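Local coordinates for penicillin-binding protein 1A (Mycobacterium tuberculosis, PDB 5CXW) that builds cross-linked peptidoglycan for the cell wall, here represented by its penicillin-sensitive transpeptidase domain acylated by penicillin V, at residues 93-98 against 212-217; 176-181 against 207-212; 319-324 against 345-350; 99-104 against 268-273. One frame throughout, in Å; residues are numbered along the deposited sequence.

Contact 1 of 4, residues 93-98 against 212-217; sequences LQTGSS and IDMASA. With 35P ((2R,4S)-5,5-dimethyl-2-{(1R)-2-oxo-1-[(phenoxyacetyl)amino]ethyl}-1,3-thiazolidine-4-carboxylic acid), chain C.
Met214 reaches from helix 211-222 to Thr95 and Ser98, the residues around Ser97, whose position fits the SxxK motif of the penicillin-binding transpeptidase fold. The tight spot is at the thioether end: Met214 CE lies 3.3 Å from Ser98 OG, close for a methyl against a hydroxyl, and 3.8 Å from Ser98 CB. Bends at chi2 (-62°) and chi3 (-73°) curl the methionine so that its methyl, rather than its sulfur, ends against the serine. That hydroxyl is already engaged, since Ser98 OG donates to Thr95 O at 2.7 Å from a position tilted out of the carbonyl plane. Ser98 N comes to the same oxygen from the same face in a longer bond, so two donors hold the turn that the methionine packs against. The rest of the contact is looser: Thr95 CG2 sits 4.0 Å from Met214 SD, the two side chains passing obliquely, with no hydrogen bond between the segments. Trp307 packs against both Thr95 and Met214 and helps bury them. Ser97, which takes no part in the packing on the helix, belongs to the antibiotic pocket. There Ser97 OG is joined covalently to C6 of the opened penicillin V. Probably as one arm of an oxyanion hole, Ser97 N donates to the acyl oxygen O17 of the ligand at 2.7 Å.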
loop_
_atom_site.group_PDB
_atom_site.type_symbol
_atom_site.label_atom_id
_atom_site.label_comp_id
_atom_site.label_asym_id
_atom_site.label_seq_id
_atom_site.Cartn_x
_atom_site.Cartn_y
_atom_site.Cartn_z
ATOM N N LEU A 93 7.809 -0.594 -8.074
ATOM C CA LEU A 93 8.448 0.345 -7.208
ATOM C C LEU A 93 8.903 -0.294 -5.900
ATOM O O LEU A 93 8.176 -1.075 -5.324
ATOM C CB LEU A 93 7.503 1.514 -6.933
ATOM C CG LEU A 93 7.086 2.366 -8.137
ATOM C CD1 LEU A 93 5.941 3.329 -7.787
ATOM C CD2 LEU A 93 8.297 3.142 -8.683
ATOM N N GLN A 94 10.051 0.139 -5.371
ATOM C CA GLN A 94 10.423 -0.261 -4.012
ATOM C C GLN A 94 9.503 0.420 -3.014
ATOM O O GLN A 94 9.191 1.613 -3.154
ATOM C CB GLN A 94 11.885 0.100 -3.672
ATOM C CG GLN A 94 12.865 -0.565 -4.635
ATOM C CD GLN A 94 14.268 -0.265 -4.222
ATOM O OE1 GLN A 94 14.656 0.887 -4.188
ATOM N NE2 GLN A 94 15.032 -1.276 -3.896
ATOM N N THR A 95 9.060 -0.334 -2.028
ATOM C CA THR A 95 8.071 0.128 -1.021
ATOM C C THR A 95 8.642 0.590 0.303
ATOM O O THR A 95 7.900 1.197 1.144
ATOM C CB THR A 95 7.071 -1.016 -0.744
ATOM O OG1 THR A 95 7.808 -2.179 -0.375
ATOM C CG2 THR A 95 6.268 -1.281 -1.978
ATOM N N GLY A 96 9.937 0.269 0.548
ATOM C CA GLY A 96 10.556 0.613 1.785
ATOM C C GLY A 96 9.764 0.029 2.941
ATOM O O GLY A 96 9.215 -1.065 2.834
ATOM N N SER A 97 9.697 0.791 4.030
ATOM C CA SER A 97 9.146 0.300 5.287
ATOM C C SER A 97 7.658 0.031 5.242
ATOM O O SER A 97 7.141 -0.570 6.194
ATOM C CB SER A 97 9.403 1.280 6.393
ATOM O OG SER A 97 10.817 1.406 6.645
ATOM N N SER A 98 6.960 0.413 4.175
ATOM C CA SER A 98 5.543 0.090 4.094
ATOM C C SER A 98 5.350 -1.419 3.969
ATOM O O SER A 98 4.252 -1.936 4.231
ATOM C CB SER A 98 4.842 0.857 2.983
ATOM O OG SER A 98 5.312 0.538 1.693
ATOM N N ILE A 212 -1.051 -0.053 -6.800
ATOM C CA ILE A 212 -2.313 -0.780 -6.689
ATOM C C ILE A 212 -2.229 -2.021 -5.816
ATOM O O ILE A 212 -3.162 -2.284 -5.057
ATOM C CB ILE A 212 -2.976 -1.094 -8.069
ATOM C CG1 ILE A 212 -4.337 -1.776 -7.885
ATOM C CG2 ILE A 212 -2.048 -1.911 -8.989
ATOM C CD1 ILE A 212 -5.254 -1.503 -9.092
ATOM N N ASP A 213 -1.108 -2.746 -5.857
ATOM C CA ASP A 213 -0.912 -3.934 -5.017
ATOM C C ASP A 213 -0.945 -3.530 -3.543
ATOM O O ASP A 213 -1.541 -4.195 -2.741
ATOM C CB ASP A 213 0.470 -4.585 -5.269
ATOM C CG ASP A 213 0.576 -5.262 -6.644
ATOM O OD1 ASP A 213 -0.319 -6.070 -6.976
ATOM O OD2 ASP A 213 1.605 -5.058 -7.336
ATOM N N MET A 214 -0.280 -2.438 -3.208
ATOM C CA MET A 214 -0.227 -2.003 -1.797
ATOM C C MET A 214 -1.644 -1.591 -1.282
ATOM O O MET A 214 -2.047 -1.977 -0.188
ATOM C CB MET A 214 0.763 -0.857 -1.593
ATOM C CG MET A 214 2.218 -1.262 -1.780
ATOM S SD MET A 214 2.775 -2.522 -0.612
ATOM C CE MET A 214 2.864 -1.549 0.865
ATOM N N ALA A 215 -2.403 -0.865 -2.112
ATOM C CA ALA A 215 -3.736 -0.482 -1.722
ATOM C C ALA A 215 -4.606 -1.710 -1.511
ATOM O O ALA A 215 -5.382 -1.803 -0.519
ATOM C CB ALA A 215 -4.366 0.441 -2.750
ATOM N N SER A 216 -4.458 -2.674 -2.414
ATOM C CA SER A 216 -5.247 -3.913 -2.344
ATOM C C SER A 216 -4.878 -4.737 -1.130
ATOM O O SER A 216 -5.769 -5.254 -0.405
ATOM C CB SER A 216 -5.034 -4.703 -3.631
ATOM O OG SER A 216 -5.649 -5.984 -3.581
ATOM N N ALA A 217 -3.584 -4.950 -0.878
ATOM C CA ALA A 217 -3.163 -5.733 0.269
ATOM C C ALA A 217 -3.595 -5.112 1.608
ATOM O O ALA A 217 -4.020 -5.821 2.536
ATOM C CB ALA A 217 -1.634 -5.995 0.237
HETATM C C24 35P C . 19.066 4.993 4.582
HETATM C C23 35P C . 19.976 5.847 3.966
HETATM C C22 35P C . 19.528 6.897 3.196
HETATM C C21 35P C . 18.172 7.134 3.029
HETATM C C20 35P C . 17.250 6.306 3.633
HETATM C C19 35P C . 17.701 5.227 4.430
HETATM O O1 35P C . 16.844 4.371 5.077
HETATM C C2 35P C . 15.466 4.719 5.163
HETATM C C3 35P C . 14.797 3.805 6.153
HETATM O O18 35P C . 15.448 3.300 7.057
HETATM N N4 35P C . 13.497 3.647 5.957
HETATM C C5 35P C . 12.682 2.849 6.859
HETATM C C6 35P C . 11.505 2.391 6.099
HETATM O O17 35P C . 11.076 2.916 5.051
HETATM C C8 35P C . 12.162 3.631 8.144
HETATM N N7 35P C . 10.847 4.017 7.720
HETATM S S11 35P C . 12.928 5.088 8.611
HETATM C C10 35P C . 11.665 6.195 8.195
HETATM C C12 35P C . 12.233 7.416 7.472
HETATM C C15 35P C . 10.892 6.709 9.380
HETATM C C9 35P C . 10.786 5.378 7.241
HETATM C C13 35P C . 9.355 5.762 7.033
HETATM O O14 35P C . 8.496 5.133 7.726
HETATM O O16 35P C . 9.114 6.629 6.167
#

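Contact 2 of 4, residues 176-181 against 207-212; sequences AGIASS and YQTRVI. With PEG (di(hydroxyethyl)ether), chain D.
A guanidinium nitrogen pressed against a methyl is the odd feature here: Arg210 NH2 lies 3.5 Å from Ala179 CB, and no hydrogen bond joins the two segments directly. The approach is oblique to the guanidinium plane. Over one face of that plane is Ile212 CG2, 3.9 Å above it and toward the rim, so the flat group has apolar neighbours on its own segment as well. Arg210 occupies the N-cap position of helix 211-222, and its chain bends at chi3 (-71°) on the way to the loop. Across from it, Gly177 closes helix 165-176 in a Schellman motif and turns the chain toward Ile178. Ile178 then packs on Thr209, its CD1 3.9 Å from Thr209 CG2, with the two side chains at about a right angle; this is the buried, apolar half of the contact. The polar half runs through a third party. Asp213, in the first turn of the helix, takes a salt bridge from Arg210 NH2 and a hydrogen bond from Ala179 N, both on OD1, while Arg210 NH1 goes to Gln90. One carboxylate oxygen thus ties the loop to the arginine, and the positive charge beside the alanine methyl is probably balanced by it.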
loop_
_atom_site.group_PDB
_atom_site.type_symbol
_atom_site.label_atom_id
_atom_site.label_comp_id
_atom_site.label_asym_id
_atom_site.label_seq_id
_atom_site.Cartn_x
_atom_site.Cartn_y
_atom_site.Cartn_z
ATOM N N ALA A 176 -1.955 -11.595 1.223
ATOM C CA ALA A 176 -2.707 -10.344 1.452
ATOM C C ALA A 176 -3.223 -9.703 0.184
ATOM O O ALA A 176 -4.170 -8.932 0.254
ATOM C CB ALA A 176 -1.863 -9.347 2.233
ATOM N N GLY A 177 -2.627 -10.079 -0.979
ATOM C CA GLY A 177 -2.985 -9.524 -2.279
ATOM C C GLY A 177 -1.884 -8.858 -3.036
ATOM O O GLY A 177 -2.172 -8.273 -4.093
ATOM N N ILE A 178 -0.626 -8.883 -2.580
ATOM C CA ILE A 178 0.474 -8.433 -3.440
ATOM C C ILE A 178 0.538 -9.390 -4.594
ATOM O O ILE A 178 0.694 -10.594 -4.404
ATOM C CB ILE A 178 1.817 -8.306 -2.696
ATOM C CG1 ILE A 178 1.727 -7.350 -1.481
ATOM C CG2 ILE A 178 2.882 -7.897 -3.667
ATOM C CD1 ILE A 178 1.295 -5.928 -1.819
ATOM N N ALA A 179 0.319 -8.910 -5.817
ATOM C CA ALA A 179 0.171 -9.849 -6.944
ATOM C C ALA A 179 1.471 -10.597 -7.161
ATOM O O ALA A 179 2.555 -10.058 -6.899
ATOM C CB ALA A 179 -0.189 -9.117 -8.224
ATOM N N SER A 180 1.339 -11.830 -7.623
ATOM C CA SER A 180 2.466 -12.722 -7.892
ATOM C C SER A 180 3.258 -12.350 -9.154
ATOM O O SER A 180 4.382 -12.824 -9.314
ATOM C CB SER A 180 1.977 -14.164 -8.054
ATOM O OG SER A 180 1.636 -14.607 -6.763
ATOM N N SER A 181 2.639 -11.570 -10.033
ATOM C CA SER A 181 3.257 -11.067 -11.230
ATOM C C SER A 181 2.575 -9.812 -11.702
ATOM O O SER A 181 1.426 -9.528 -11.339
ATOM C CB SER A 181 3.179 -12.142 -12.342
ATOM O OG SER A 181 1.809 -12.375 -12.656
ATOM N N TYR A 207 12.017 -5.090 -2.916
ATOM C CA TYR A 207 11.454 -5.617 -4.126
ATOM C C TYR A 207 10.471 -4.665 -4.737
ATOM O O TYR A 207 9.929 -3.816 -4.079
ATOM C CB TYR A 207 10.820 -7.025 -3.892
ATOM C CG TYR A 207 11.860 -8.055 -3.689
ATOM C CD1 TYR A 207 12.437 -8.721 -4.745
ATOM C CD2 TYR A 207 12.300 -8.358 -2.429
ATOM C CE1 TYR A 207 13.469 -9.597 -4.564
ATOM C CE2 TYR A 207 13.351 -9.236 -2.230
ATOM C CZ TYR A 207 13.907 -9.895 -3.311
ATOM O OH TYR A 207 14.928 -10.774 -3.071
ATOM N N GLN A 208 10.226 -4.821 -6.052
ATOM C CA GLN A 208 9.265 -3.995 -6.750
ATOM C C GLN A 208 7.871 -4.471 -6.542
ATOM O O GLN A 208 7.577 -5.664 -6.679
ATOM C CB GLN A 208 9.566 -3.995 -8.248
ATOM C CG GLN A 208 10.836 -3.266 -8.586
ATOM C CD GLN A 208 11.021 -3.136 -10.097
ATOM O OE1 GLN A 208 10.181 -3.571 -10.910
ATOM N NE2 GLN A 208 12.106 -2.514 -10.474
ATOM N N THR A 209 6.984 -3.528 -6.210
ATOM C CA THR A 209 5.580 -3.753 -6.035
ATOM C C THR A 209 4.844 -2.546 -6.640
ATOM O O THR A 209 5.410 -1.451 -6.769
ATOM C CB THR A 209 5.305 -3.797 -4.514
ATOM O OG1 THR A 209 6.041 -4.889 -3.967
ATOM C CG2 THR A 209 3.813 -3.984 -4.103
ATOM N N ARG A 210 3.579 -2.719 -7.010
ATOM C CA ARG A 210 2.834 -1.563 -7.581
ATOM C C ARG A 210 2.019 -0.895 -6.473
ATOM O O ARG A 210 1.606 -1.527 -5.496
ATOM C CB ARG A 210 1.871 -2.041 -8.649
ATOM C CG ARG A 210 2.507 -2.838 -9.792
ATOM C CD ARG A 210 1.452 -3.413 -10.748
ATOM N NE ARG A 210 0.731 -4.507 -10.084
ATOM C CZ ARG A 210 -0.361 -5.116 -10.541
ATOM N NH1 ARG A 210 -0.866 -4.811 -11.718
ATOM N NH2 ARG A 210 -0.883 -6.127 -9.833
ATOM N N VAL A 211 1.715 0.382 -6.699
ATOM C CA VAL A 211 0.878 1.144 -5.790
ATOM C C VAL A 211 -0.483 0.442 -5.671
ATOM O O VAL A 211 -1.036 0.330 -4.561
ATOM C CB VAL A 211 0.718 2.583 -6.315
ATOM C CG1 VAL A 211 -0.281 3.395 -5.507
ATOM C CG2 VAL A 211 2.034 3.350 -6.324
ATOM N N ILE A 212 -1.051 -0.053 -6.800
ATOM C CA ILE A 212 -2.313 -0.780 -6.689
ATOM C C ILE A 212 -2.229 -2.021 -5.816
ATOM O O ILE A 212 -3.162 -2.284 -5.057
ATOM C CB ILE A 212 -2.976 -1.094 -8.069
ATOM C CG1 ILE A 212 -4.337 -1.776 -7.885
ATOM C CG2 ILE A 212 -2.048 -1.911 -8.989
ATOM C CD1 ILE A 212 -5.254 -1.503 -9.092
HETATM O O2 PEG D . 15.414 0.812 -7.397
HETATM C C3 PEG D . 15.094 0.121 -8.597
HETATM C C4 PEG D . 13.732 -0.489 -8.427
HETATM O O4 PEG D . 13.915 -1.864 -8.152
#

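Contact 3 of 4, residues 319-324 against 345-350; sequences VWVGTV and SDIWKA
Val319, Ile347 and Trp348 bury most of the surface where helix 343-356 lies against the antiparallel five-stranded sheet of the transpeptidase domain. The helix runs nearly antiparallel to strand 315-323: the local axes make an angle of 150° and approach to 8.2 Å, with an all-apolar join between them. Val319 is the centre of it, because its two methyls have separate jobs. CG1, set anti to the backbone N (chi1 -180°), meets Ile347 CG2 at 3.8 Å; CG2 instead comes down on the helix backbone, 3.6 Å from Trp348 CA. Ile347 meets the strand at two places, since its extended CG1 arm carries CD1 on to Val321 CG2 at 4.0 Å while CG2 stays with Val319. Val319 and Val321, two apart on the strand, therefore face the helix together, whereas Trp320 between them points to the opposite face of the sheet and packs on Val211. Trp348 contributes the root of its side chain more than its indole. The valine methyl stands at the edge of that ring, near its plane, and the indole runs on away from the strand to donate through NE1 to Gly310 O. Tyr52 and Leu53 of helix 39-53 also pack on Ile347. The closest side-chain approach to the tryptophan is Val319 CG2 to Trp348 CB, 3.7 Å.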
loop_
_atom_site.group_PDB
_atom_site.type_symbol
_atom_site.label_atom_id
_atom_site.label_comp_id
_atom_site.label_asym_id
_atom_site.label_seq_id
_atom_site.Cartn_x
_atom_site.Cartn_y
_atom_site.Cartn_z
ATOM N N VAL A 319 -0.269 5.777 -1.460
ATOM C CA VAL A 319 0.338 6.912 -2.144
ATOM C C VAL A 319 1.835 6.704 -2.192
ATOM O O VAL A 319 2.487 6.455 -1.180
ATOM C CB VAL A 319 0.115 8.224 -1.398
ATOM C CG1 VAL A 319 0.758 9.393 -2.135
ATOM C CG2 VAL A 319 -1.414 8.482 -1.162
ATOM N N TRP A 320 2.353 6.934 -3.400
ATOM C CA TRP A 320 3.789 6.973 -3.703
ATOM C C TRP A 320 4.121 8.346 -4.281
ATOM O O TRP A 320 3.348 8.910 -5.036
ATOM C CB TRP A 320 4.132 5.881 -4.701
ATOM C CG TRP A 320 5.503 6.017 -5.353
ATOM C CD1 TRP A 320 6.690 5.503 -4.874
ATOM C CD2 TRP A 320 5.824 6.662 -6.590
ATOM N NE1 TRP A 320 7.712 5.788 -5.751
ATOM C CE2 TRP A 320 7.213 6.522 -6.796
ATOM C CE3 TRP A 320 5.075 7.344 -7.554
ATOM C CZ2 TRP A 320 7.851 6.989 -7.957
ATOM C CZ3 TRP A 320 5.706 7.830 -8.670
ATOM C CH2 TRP A 320 7.102 7.645 -8.871
ATOM N N VAL A 321 5.265 8.874 -3.853
ATOM C CA VAL A 321 5.895 10.009 -4.487
ATOM C C VAL A 321 7.318 9.617 -4.855
ATOM O O VAL A 321 8.048 8.986 -4.075
ATOM C CB VAL A 321 5.871 11.250 -3.570
ATOM C CG1 VAL A 321 6.601 12.420 -4.240
ATOM C CG2 VAL A 321 4.448 11.645 -3.204
ATOM N N GLY A 322 7.765 10.023 -6.043
ATOM C CA GLY A 322 9.150 9.781 -6.488
ATOM C C GLY A 322 9.450 10.682 -7.665
ATOM O O GLY A 322 8.779 11.719 -7.841
ATOM N N THR A 323 10.416 10.293 -8.473
ATOM C CA THR A 323 10.726 11.059 -9.665
ATOM C C THR A 323 10.549 10.249 -10.914
ATOM O O THR A 323 10.557 9.007 -10.886
ATOM C CB THR A 323 12.151 11.660 -9.655
ATOM O OG1 THR A 323 13.159 10.657 -9.892
ATOM C CG2 THR A 323 12.424 12.393 -8.336
ATOM N N VAL A 324 10.432 10.950 -12.050
ATOM C CA VAL A 324 10.039 10.255 -13.263
ATOM C C VAL A 324 11.043 9.176 -13.732
ATOM O O VAL A 324 10.627 8.141 -14.213
ATOM C CB VAL A 324 9.752 11.241 -14.407
ATOM C CG1 VAL A 324 10.942 12.145 -14.663
ATOM C CG2 VAL A 324 9.304 10.494 -15.639
ATOM N N SER A 345 2.130 11.513 2.814
ATOM C CA SER A 345 1.139 11.577 3.900
ATOM C C SER A 345 0.204 12.758 3.735
ATOM O O SER A 345 -0.988 12.643 3.998
ATOM C CB SER A 345 1.839 11.574 5.259
ATOM O OG SER A 345 2.448 10.353 5.536
ATOM N N ASP A 346 0.702 13.903 3.222
ATOM C CA ASP A 346 -0.160 15.034 2.904
ATOM C C ASP A 346 -1.217 14.626 1.871
ATOM O O ASP A 346 -2.440 14.894 2.049
ATOM C CB ASP A 346 0.655 16.217 2.333
ATOM C CG ASP A 346 1.616 16.834 3.317
ATOM O OD1 ASP A 346 1.343 16.910 4.539
ATOM O OD2 ASP A 346 2.667 17.315 2.843
ATOM N N ILE A 347 -0.785 13.927 0.805
ATOM C CA ILE A 347 -1.677 13.503 -0.242
ATOM C C ILE A 347 -2.665 12.443 0.273
ATOM O O ILE A 347 -3.852 12.487 -0.040
ATOM C CB ILE A 347 -0.865 12.998 -1.470
ATOM C CG1 ILE A 347 -0.051 14.133 -2.107
ATOM C CG2 ILE A 347 -1.758 12.264 -2.464
ATOM C CD1 ILE A 347 1.056 13.681 -3.089
ATOM N N TRP A 348 -2.151 11.476 0.992
ATOM C CA TRP A 348 -2.954 10.361 1.559
ATOM C C TRP A 348 -4.076 10.956 2.452
ATOM O O TRP A 348 -5.257 10.621 2.314
ATOM C CB TRP A 348 -2.047 9.441 2.386
ATOM C CG TRP A 348 -2.844 8.377 3.106
ATOM C CD1 TRP A 348 -3.328 7.213 2.582
ATOM C CD2 TRP A 348 -3.268 8.397 4.485
ATOM N NE1 TRP A 348 -4.037 6.516 3.560
ATOM C CE2 TRP A 348 -3.994 7.203 4.729
ATOM C CE3 TRP A 348 -3.051 9.279 5.544
ATOM C CZ2 TRP A 348 -4.540 6.885 6.004
ATOM C CZ3 TRP A 348 -3.626 8.966 6.821
ATOM C CH2 TRP A 348 -4.362 7.802 7.016
ATOM N N LYS A 349 -3.689 11.822 3.381
ATOM C CA LYS A 349 -4.657 12.415 4.314
ATOM C C LYS A 349 -5.747 13.187 3.558
ATOM O O LYS A 349 -6.955 13.097 3.865
ATOM C CB LYS A 349 -3.952 13.334 5.329
ATOM C CG LYS A 349 -4.959 14.247 6.082
ATOM C CD LYS A 349 -4.340 14.934 7.279
ATOM C CE LYS A 349 -5.240 16.068 7.734
ATOM N NZ LYS A 349 -6.525 15.562 8.317
ATOM N N ALA A 350 -5.316 14.007 2.600
ATOM C CA ALA A 350 -6.248 14.838 1.838
ATOM C C ALA A 350 -7.163 13.984 0.985
ATOM O O ALA A 350 -8.383 14.252 0.903
ATOM C CB ALA A 350 -5.490 15.808 0.977
#

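Contact 4 of 4, residues 99-104 against 268-273; sequences FKVFAL and AAMEPI
Helix 100-109, which carries the lysine of what is probably the SxxK motif of penicillin-binding proteins, meets helix 260-270 through Val101 and Leu104, one turn apart and both directed at Met270 and Ala269. Val101 CG1 is 3.8 Å from Met270 SD and 4.1 Å from Met270 CE, so one valine methyl meets both the sulfur and the terminal methyl. The side chains cross at about a right angle. Met270 is extended as far as its sulfur and then bends at chi3 (68°), which keeps CE near the valine. A turn further on, Leu104 CD2 touches Ala269 CB at 4.0 Å; the leucine's CG lies opposite its own N (chi1 -175°), and the branch extends across to the small alanine. Both pairs are buried and apolar, and no hydrogen bond crosses. The other valine methyl is used within the helix: Val101 CG2 sits 3.8 Å above the centre of the Phe102 ring, and Phe102 in turn sets CD2 over the middle of Phe99. Lys100 serves the active site instead, its NZ hydrogen-bonded to Ser150 OG and Asn152 OD1 and weakly to Ser97 OG. Around the contact, Tyr218 of helix 211-222 packs on Val101 and Met270, Leu147 of helix 143-149 on Leu104 and Met270, and the backbone of Met270 bonds to Ala290 in strand 289-296.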
loop_
_atom_site.group_PDB
_atom_site.type_symbol
_atom_site.label_atom_id
_atom_site.label_comp_id
_atom_site.label_asym_id
_atom_site.label_seq_id
_atom_site.Cartn_x
_atom_site.Cartn_y
_atom_site.Cartn_z
ATOM N N PHE A 99 6.422 -2.137 3.594
ATOM C CA PHE A 99 6.333 -3.570 3.435
ATOM C C PHE A 99 6.454 -4.300 4.791
ATOM O O PHE A 99 6.128 -5.524 4.871
ATOM C CB PHE A 99 7.422 -4.080 2.496
ATOM C CG PHE A 99 6.917 -5.140 1.555
ATOM C CD1 PHE A 99 6.061 -4.785 0.546
ATOM C CD2 PHE A 99 7.260 -6.465 1.693
ATOM C CE1 PHE A 99 5.542 -5.709 -0.299
ATOM C CE2 PHE A 99 6.755 -7.406 0.800
ATOM C CZ PHE A 99 5.893 -7.028 -0.174
ATOM N N LYS A 100 6.852 -3.590 5.869
ATOM C CA LYS A 100 7.030 -4.237 7.150
ATOM C C LYS A 100 5.755 -4.905 7.673
ATOM O O LYS A 100 5.828 -5.847 8.485
ATOM C CB LYS A 100 7.521 -3.244 8.242
ATOM C CG LYS A 100 8.946 -2.796 8.036
ATOM C CD LYS A 100 9.403 -1.755 9.028
ATOM C CE LYS A 100 10.802 -1.352 8.662
ATOM N NZ LYS A 100 11.208 -0.246 9.457
ATOM N N VAL A 101 4.604 -4.353 7.307
ATOM C CA VAL A 101 3.318 -4.872 7.789
ATOM C C VAL A 101 3.177 -6.318 7.408
ATOM O O VAL A 101 2.531 -7.082 8.118
ATOM C CB VAL A 101 2.076 -4.044 7.344
ATOM C CG1 VAL A 101 2.238 -2.612 7.734
ATOM C CG2 VAL A 101 1.776 -4.232 5.863
ATOM N N PHE A 102 3.800 -6.743 6.298
ATOM C CA PHE A 102 3.669 -8.159 5.902
ATOM C C PHE A 102 4.530 -9.071 6.745
ATOM O O PHE A 102 4.165 -10.238 6.947
ATOM C CB PHE A 102 3.928 -8.323 4.381
ATOM C CG PHE A 102 3.034 -7.447 3.594
ATOM C CD1 PHE A 102 1.649 -7.563 3.730
ATOM C CD2 PHE A 102 3.520 -6.459 2.781
ATOM C CE1 PHE A 102 0.787 -6.707 3.058
ATOM C CE2 PHE A 102 2.646 -5.602 2.099
ATOM C CZ PHE A 102 1.276 -5.717 2.251
ATOM N N ALA A 103 5.663 -8.565 7.232
ATOM C CA ALA A 103 6.415 -9.305 8.242
ATOM C C ALA A 103 5.607 -9.455 9.514
ATOM O O ALA A 103 5.635 -10.475 10.200
ATOM C CB ALA A 103 7.756 -8.694 8.534
ATOM N N LEU A 104 4.864 -8.429 9.873
ATOM C CA LEU A 104 4.019 -8.524 11.068
ATOM C C LEU A 104 2.867 -9.497 10.898
ATOM O O LEU A 104 2.574 -10.323 11.790
ATOM C CB LEU A 104 3.526 -7.139 11.434
ATOM C CG LEU A 104 2.735 -7.037 12.731
ATOM C CD1 LEU A 104 3.424 -7.585 13.951
ATOM C CD2 LEU A 104 2.320 -5.606 12.986
ATOM N N ALA A 268 -4.462 -2.802 14.858
ATOM C CA ALA A 268 -4.250 -2.194 16.144
ATOM C C ALA A 268 -2.824 -1.565 16.177
ATOM O O ALA A 268 -2.655 -0.475 16.725
ATOM C CB ALA A 268 -4.462 -3.181 17.272
ATOM N N ALA A 269 -1.836 -2.285 15.707
ATOM C CA ALA A 269 -0.460 -1.725 15.652
ATOM C C ALA A 269 -0.299 -0.498 14.808
ATOM O O ALA A 269 0.537 0.387 15.130
ATOM C CB ALA A 269 0.516 -2.806 15.205
ATOM N N MET A 270 -1.103 -0.412 13.735
ATOM C CA MET A 270 -1.038 0.669 12.742
ATOM C C MET A 270 -1.867 1.884 13.136
ATOM O O MET A 270 -1.678 2.958 12.566
ATOM C CB MET A 270 -1.487 0.180 11.369
ATOM C CG MET A 270 -0.501 -0.812 10.844
ATOM S SD MET A 270 -1.102 -1.642 9.359
ATOM C CE MET A 270 -1.063 -0.243 8.211
ATOM N N GLU A 271 -2.785 1.711 14.075
ATOM C CA GLU A 271 -3.716 2.834 14.442
ATOM C C GLU A 271 -3.024 4.125 14.801
ATOM O O GLU A 271 -3.467 5.173 14.362
ATOM C CB GLU A 271 -4.677 2.436 15.536
ATOM C CG GLU A 271 -5.880 1.664 15.043
ATOM C CD GLU A 271 -6.858 1.347 16.170
ATOM O OE1 GLU A 271 -6.665 0.341 16.839
ATOM O OE2 GLU A 271 -7.803 2.096 16.401
ATOM N N PRO A 272 -1.920 4.072 15.585
ATOM C CA PRO A 272 -1.327 5.352 16.017
ATOM C C PRO A 272 -0.463 6.016 14.924
ATOM O O PRO A 272 0.177 7.046 15.174
ATOM C CB PRO A 272 -0.422 4.959 17.181
ATOM C CG PRO A 272 -0.231 3.499 17.098
ATOM C CD PRO A 272 -1.408 2.910 16.356
ATOM N N ILE A 273 -0.230 5.294 13.805
ATOM C CA ILE A 273 0.847 5.729 12.876
ATOM C C ILE A 273 0.510 6.960 12.044
ATOM O O ILE A 273 1.389 7.742 11.818
ATOM C CB ILE A 273 1.384 4.528 12.031
ATOM C CG1 ILE A 273 1.897 3.468 12.997
ATOM C CG2 ILE A 273 2.410 4.956 10.988
ATOM C CD1 ILE A 273 2.454 2.207 12.321
#

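From the N terminus, 93-98 opens contact 1 and 99-104 opens contact 4 directly after it. Contact 2 opens at 176-181 and is the first to close, at 207-212, within the spans of both. Contact 1 closes next at 212-217, sharing Ile212 with contact 2, and contact 4 closes last of the three at 268-273, so 1 and 4 cross. Helix 211-222 serves contacts 1 and 2, while Phe102 packs on both. Contact 3 follows in series as a short, separate closure between strand 315-323 and helix 343-356. Leu93 of contact 1 packs on Trp320 of contact 3, joining strand 93-94 to the five-stranded sheet; contacts 3 and 4 do not touch.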